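Long-range contacts in N-(5'-phosphoribosyl)anthranilate isomerase (PDB 5LHF), which catalyses the isomerisation of N-(5-phospho-beta-D-ribosyl)anthranilate to 1-(2-carboxyphenylamino)-1-deoxy-D-ribulose 5-phosphate, the third step of tryptophan synthesis from chorismate: residues A[17-22]-A[194-199]; A[130-135]-A[158-163]. One frame throughout, in Å; residues are numbered along the deposited sequence.

Overall arrangement
The chain folds as a TIM barrel, eight parallel strands closed into a ring with helices packed outside. Interaction 1 sits in the outer layer, about 17 Å from the centre of the chain, and sets helix 14-20 against the start of helix 196-207, the first and last helices of the chain. Interaction 2 lies in the wall itself, where strands 132-136 and 160-162 run side by side. Their centres are about 21 Å apart and their nearest atoms about 12 Å, so they do not touch. Both segments of interaction 2 fall between those of interaction 1 in sequence: interaction 2 joins successive strands of the wall, while interaction 1 brings the chain's two ends together in the helical layer.

Interaction 1: residues A[17-22]-A[194-199]; sequences LRLVER and KDRVLI
Where the TIM barrel closes on itself, its first helix, 14-20, meets the beginning of its last, 196-207, and Leu19 carries most of the meeting. Its CG stands anti to the backbone N (chi1 171°), which sends both methyls across to the turn where helix 196-207 starts. CD2 rests against backbone: it lies 3.4 Å from Lys194 O and 3.7 Å from Arg196 N. The other methyl, CD1, touches Arg196 CB at 3.9 Å, with the two side chains crossing at about a right angle. Ile199, one turn into the helix, comes from the opposite direction and meets Leu19 tip to tip, its CD1 3.9 Å from Leu19 CD2. Val20 adds a second, looser layer, with CG2 4.2 Å from Lys194 CG and 4.3 Å from Ile199 CD1.

An alanine in place of Leu19 would remove the branch carbon and both methyls and is likely to open a gap between the helices, leaving the end of Ile199 and the aliphatic part of Arg196 without their main partner.

No hydrogen bond crosses between the segments. Asp195 is the N-cap of helix 196-207: its OD2 accepts from Leu198 N at 2.9 Å, while OD1 is held by a salt bridge to Arg190. Lys194 bends at chi2 and carries its amine away to Glu189 and Cys9 O. On the exposed side Arg22 NH2 lies against the CG of Arg196, the two like charges staying apart (Arg22 NH2 to Arg196 NE 5.7 Å), and Arg196 turns to a salt bridge with Glu200. Val20 and Ile199 both rest on Ile8 of strand 5-9. Such apolar contact between first and last helices, over the first strand, belongs to the closure of a (beta-alpha)8 barrel.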
loop_
_atom_site.group_PDB
_atom_site.type_symbol
_atom_site.label_atom_id
_atom_site.label_comp_id
_atom_site.label_asym_id
_atom_site.label_seq_id
_atom_site.Cartn_x
_atom_site.Cartn_y
_atom_site.Cartn_z
ATOM N N LEU A 17 11.156 3.177 -11.505
ATOM C CA LEU A 17 10.487 4.402 -11.082
ATOM C C LEU A 17 9.932 5.177 -12.272
ATOM O O LEU A 17 8.747 5.510 -12.307
ATOM C CB LEU A 17 11.443 5.284 -10.285
ATOM C CG LEU A 17 10.890 6.650 -9.877
ATOM C CD1 LEU A 17 9.717 6.519 -8.907
ATOM C CD2 LEU A 17 11.980 7.451 -9.245
ATOM N N ARG A 18 10.785 5.498 -13.253
ATOM C CA ARG A 18 10.329 6.288 -14.394
ATOM C C ARG A 18 9.189 5.599 -15.152
ATOM O O ARG A 18 8.305 6.274 -15.700
ATOM C CB ARG A 18 11.500 6.563 -15.335
ATOM C CG ARG A 18 12.579 7.438 -14.719
ATOM C CD ARG A 18 11.999 8.750 -14.216
ATOM N NE ARG A 18 13.045 9.705 -13.841
ATOM C CZ ARG A 18 12.911 10.619 -12.880
ATOM N NH1 ARG A 18 11.788 10.682 -12.176
ATOM N NH2 ARG A 18 13.911 11.453 -12.603
ATOM N N LEU A 19 9.210 4.264 -15.226
ATOM C CA LEU A 19 8.125 3.540 -15.876
ATOM C C LEU A 19 6.821 3.716 -15.114
ATOM O O LEU A 19 5.804 4.123 -15.685
ATOM C CB LEU A 19 8.475 2.055 -15.993
ATOM C CG LEU A 19 7.336 1.155 -16.470
ATOM C CD1 LEU A 19 6.867 1.682 -17.843
ATOM C CD2 LEU A 19 7.779 -0.322 -16.531
ATOM N N VAL A 20 6.844 3.438 -13.810
ATOM C CA VAL A 20 5.653 3.560 -12.973
ATOM C C VAL A 20 5.090 4.977 -13.008
ATOM O O VAL A 20 3.871 5.171 -12.919
ATOM C CB VAL A 20 6.007 3.109 -11.542
ATOM C CG1 VAL A 20 4.983 3.588 -10.532
ATOM C CG2 VAL A 20 6.146 1.600 -11.511
ATOM N N GLU A 21 5.955 5.988 -13.131
ATOM C CA GLU A 21 5.505 7.375 -13.080
ATOM C C GLU A 21 4.627 7.753 -14.264
ATOM O O GLU A 21 3.908 8.754 -14.190
ATOM C CB GLU A 21 6.712 8.310 -13.017
ATOM C CG GLU A 21 7.435 8.223 -11.678
ATOM C CD GLU A 21 8.543 9.231 -11.551
ATOM O OE1 GLU A 21 8.816 9.658 -10.410
ATOM O OE2 GLU A 21 9.149 9.580 -12.582
ATOM N N ARG A 22 4.664 6.977 -15.343
ATOM C CA ARG A 22 3.818 7.272 -16.490
ATOM C C ARG A 22 2.384 6.816 -16.284
ATOM O O ARG A 22 1.507 7.181 -17.082
ATOM C CB ARG A 22 4.411 6.628 -17.739
ATOM C CG ARG A 22 5.774 7.194 -18.096
ATOM C CD ARG A 22 6.031 7.170 -19.595
ATOM N NE ARG A 22 6.039 5.815 -20.143
ATOM C CZ ARG A 22 7.062 4.974 -20.040
ATOM N NH1 ARG A 22 8.168 5.342 -19.401
ATOM N NH2 ARG A 22 6.972 3.768 -20.578
ATOM N N LYS A 194 9.309 -4.353 -12.906
ATOM C CA LYS A 194 8.104 -3.639 -13.336
ATOM C C LYS A 194 8.028 -3.634 -14.859
ATOM O O LYS A 194 8.997 -3.281 -15.539
ATOM C CB LYS A 194 8.090 -2.207 -12.798
ATOM C CG LYS A 194 8.096 -2.083 -11.289
ATOM C CD LYS A 194 7.072 -2.963 -10.599
ATOM C CE LYS A 194 7.260 -2.854 -9.084
ATOM N NZ LYS A 194 6.647 -3.949 -8.300
ATOM N N ASP A 195 6.881 -4.052 -15.396
ATOM C CA ASP A 195 6.744 -4.378 -16.819
ATOM C C ASP A 195 5.648 -3.537 -17.469
ATOM O O ASP A 195 4.504 -3.538 -17.000
ATOM C CB ASP A 195 6.435 -5.864 -16.987
ATOM C CG ASP A 195 6.260 -6.272 -18.444
ATOM O OD1 ASP A 195 7.276 -6.499 -19.128
ATOM O OD2 ASP A 195 5.105 -6.361 -18.903
ATOM N N ARG A 196 5.992 -2.857 -18.571
ATOM C CA ARG A 196 5.065 -1.886 -19.164
ATOM C C ARG A 196 3.794 -2.558 -19.669
ATOM O O ARG A 196 2.692 -2.016 -19.515
ATOM C CB ARG A 196 5.742 -1.119 -20.306
ATOM C CG ARG A 196 4.892 0.028 -20.874
ATOM C CD ARG A 196 4.054 -0.375 -22.092
ATOM N NE ARG A 196 4.881 -0.912 -23.170
ATOM C CZ ARG A 196 4.402 -1.439 -24.291
ATOM N NH1 ARG A 196 3.091 -1.495 -24.498
ATOM N NH2 ARG A 196 5.234 -1.906 -25.210
ATOM N N VAL A 197 3.915 -3.736 -20.277
ATOM C CA VAL A 197 2.725 -4.367 -20.837
ATOM C C VAL A 197 1.802 -4.860 -19.728
ATOM O O VAL A 197 0.573 -4.709 -19.814
ATOM C CB VAL A 197 3.118 -5.492 -21.806
ATOM C CG1 VAL A 197 1.927 -6.414 -22.055
ATOM C CG2 VAL A 197 3.634 -4.895 -23.120
ATOM N N LEU A 198 2.369 -5.408 -18.641
ATOM C CA LEU A 198 1.548 -5.788 -17.489
ATOM C C LEU A 198 0.890 -4.572 -16.849
ATOM O O LEU A 198 -0.279 -4.636 -16.437
ATOM C CB LEU A 198 2.387 -6.532 -16.448
ATOM C CG LEU A 198 2.904 -7.890 -16.913
ATOM C CD1 LEU A 198 3.634 -8.572 -15.763
ATOM C CD2 LEU A 198 1.753 -8.766 -17.450
ATOM N N ILE A 199 1.624 -3.464 -16.723
ATOM C CA ILE A 199 1.033 -2.261 -16.144
ATOM C C ILE A 199 -0.113 -1.756 -17.017
ATOM O O ILE A 199 -1.174 -1.374 -16.507
ATOM C CB ILE A 199 2.104 -1.172 -15.907
ATOM C CG1 ILE A 199 3.052 -1.611 -14.779
ATOM C CG2 ILE A 199 1.429 0.147 -15.517
ATOM C CD1 ILE A 199 4.340 -0.741 -14.640
#

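Interaction 2: residues A[130-135]-A[158-163]; sequences VDKILL and PIVLAG
Ile133, Leu135 and Val160 meet through their flat peptide groups, joined side by side in a parallel ladder whose two faces carry different side chains: Leu134, Val160 and Ala162 on one, Ile133, Leu135, Ile159 and Leu161 on the other. The bonds run from strand to strand. Val160 N gives to Ile133 O at 2.7 Å, nearly straight (171°) and close to the line of the carbonyl, and Val160 O in turn accepts from Leu135 N at 2.9 Å. The next rung, Ala162 N to Leu135 O, is more bent, 145° at the hydrogen, with the donor tilted 22° from the carbonyl plane. Before the first rung the two segments diverge, and a water bridges them, giving to Pro158 O and accepting from Ile133 N at 2.7 Å.

On the first face Leu134 lies over Ala162, its CD2 3.6 Å from Ala162 CB, and its CD1 comes 4.1 Å from Val160 CG1. The branch carbon of Leu134, CG, also comes close to Val160 O. On the other face Ile159 uses both branches: CG2 meets Ile133 CG2 at 3.9 Å, and CD1 presses on Leu135 CD1 at 3.7 Å, crossing Leu135 at about a right angle.

Two strands and the helix between them, 143-156, make a beta-alpha-beta unit. That helix covers the outer face, with Ser150 and Ile153 against Leu135 and Ile153 and Ala154 against Ile159. Leu134, Val160 and Ala162 turn instead to the barrel interior, where all three touch Asp183 of strand 181-184; strand 100-106 flanks 132-136 on its other side, hydrogen-bonded to Lys132 and Leu134.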
loop_
_atom_site.group_PDB
_atom_site.type_symbol
_atom_site.label_atom_id
_atom_site.label_comp_id
_atom_site.label_asym_id
_atom_site.label_seq_id
_atom_site.Cartn_x
_atom_site.Cartn_y
_atom_site.Cartn_z
ATOM N N VAL A 130 -4.554 9.047 10.058
ATOM C CA VAL A 130 -3.650 8.891 8.926
ATOM C C VAL A 130 -4.321 9.407 7.663
ATOM O O VAL A 130 -5.546 9.534 7.586
ATOM C CB VAL A 130 -3.198 7.424 8.741
ATOM C CG1 VAL A 130 -2.183 7.065 9.816
ATOM C CG2 VAL A 130 -4.393 6.483 8.815
ATOM N N ASP A 131 -3.486 9.741 6.676
ATOM C CA ASP A 131 -4.005 10.210 5.399
ATOM C C ASP A 131 -4.773 9.103 4.692
ATOM O O ASP A 131 -5.831 9.349 4.101
ATOM C CB ASP A 131 -2.856 10.723 4.525
ATOM C CG ASP A 131 -3.340 11.437 3.257
ATOM O OD1 ASP A 131 -4.185 12.349 3.370
ATOM O OD2 ASP A 131 -2.876 11.082 2.145
ATOM N N LYS A 132 -4.270 7.869 4.756
ATOM C CA LYS A 132 -4.804 6.803 3.920
ATOM C C LYS A 132 -4.784 5.482 4.668
ATOM O O LYS A 132 -3.895 5.220 5.482
ATOM C CB LYS A 132 -4.022 6.656 2.605
ATOM C CG LYS A 132 -4.317 7.718 1.554
ATOM C CD LYS A 132 -3.758 7.297 0.193
ATOM C CE LYS A 132 -3.840 8.410 -0.852
ATOM N NZ LYS A 132 -5.191 8.580 -1.439
ATOM N N ILE A 133 -5.772 4.648 4.355
ATOM C CA ILE A 133 -5.946 3.320 4.932
ATOM C C ILE A 133 -5.718 2.301 3.828
ATOM O O ILE A 133 -6.419 2.324 2.806
ATOM C CB ILE A 133 -7.354 3.145 5.525
ATOM C CG1 ILE A 133 -7.583 4.093 6.708
ATOM C CG2 ILE A 133 -7.616 1.690 5.893
ATOM C CD1 ILE A 133 -6.697 3.821 7.863
ATOM N N LEU A 134 -4.753 1.405 4.019
ATOM C CA LEU A 134 -4.543 0.298 3.094
ATOM C C LEU A 134 -4.998 -0.999 3.747
ATOM O O LEU A 134 -4.651 -1.275 4.900
ATOM C CB LEU A 134 -3.073 0.197 2.671
ATOM C CG LEU A 134 -2.722 -0.799 1.563
ATOM C CD1 LEU A 134 -1.598 -0.227 0.656
ATOM C CD2 LEU A 134 -2.280 -2.131 2.172
ATOM N N LEU A 135 -5.779 -1.786 3.010
ATOM C CA LEU A 135 -6.243 -3.091 3.471
ATOM C C LEU A 135 -5.484 -4.163 2.696
ATOM O O LEU A 135 -5.648 -4.296 1.477
ATOM C CB LEU A 135 -7.760 -3.243 3.295
ATOM C CG LEU A 135 -8.669 -2.304 4.099
ATOM C CD1 LEU A 135 -10.156 -2.669 3.957
ATOM C CD2 LEU A 135 -8.262 -2.290 5.559
ATOM N N PRO A 158 -12.300 5.824 2.475
ATOM C CA PRO A 158 -11.796 5.642 1.100
ATOM C C PRO A 158 -10.519 4.803 1.100
ATOM O O PRO A 158 -9.395 5.288 1.013
ATOM C CB PRO A 158 -11.560 7.082 0.638
ATOM C CG PRO A 158 -11.220 7.814 1.891
ATOM C CD PRO A 158 -12.013 7.171 2.999
ATOM N N ILE A 159 -10.691 3.490 1.215
ATOM C CA ILE A 159 -9.551 2.621 1.486
ATOM C C ILE A 159 -8.802 2.313 0.190
ATOM O O ILE A 159 -9.330 2.442 -0.918
ATOM C CB ILE A 159 -9.999 1.329 2.196
ATOM C CG1 ILE A 159 -10.912 0.496 1.294
ATOM C CG2 ILE A 159 -10.692 1.654 3.533
ATOM C CD1 ILE A 159 -10.293 -0.784 0.796
ATOM N N VAL A 160 -7.543 1.910 0.343
ATOM C CA VAL A 160 -6.722 1.400 -0.749
ATOM C C VAL A 160 -6.675 -0.116 -0.604
ATOM O O VAL A 160 -6.212 -0.633 0.420
ATOM C CB VAL A 160 -5.301 1.992 -0.717
ATOM C CG1 VAL A 160 -4.445 1.409 -1.848
ATOM C CG2 VAL A 160 -5.337 3.514 -0.806
ATOM N N LEU A 161 -7.166 -0.832 -1.612
ATOM C CA LEU A 161 -7.188 -2.291 -1.589
ATOM C C LEU A 161 -5.872 -2.841 -2.123
ATOM O O LEU A 161 -5.403 -2.414 -3.185
ATOM C CB LEU A 161 -8.345 -2.824 -2.432
ATOM C CG LEU A 161 -8.571 -4.343 -2.427
ATOM C CD1 LEU A 161 -8.982 -4.856 -1.054
ATOM C CD2 LEU A 161 -9.624 -4.716 -3.506
ATOM N N ALA A 162 -5.286 -3.797 -1.397
ATOM C CA ALA A 162 -3.987 -4.352 -1.768
ATOM C C ALA A 162 -3.980 -5.852 -1.519
ATOM O O ALA A 162 -4.874 -6.406 -0.870
ATOM C CB ALA A 162 -2.842 -3.693 -0.985
ATOM N N GLY A 163 -2.933 -6.503 -2.021
ATOM C CA GLY A 163 -2.734 -7.916 -1.767
ATOM C C GLY A 163 -3.066 -8.811 -2.942
ATOM O O GLY A 163 -4.237 -9.088 -3.211
HETATM O O HOH W 1 -8.207 5.352 3.521
#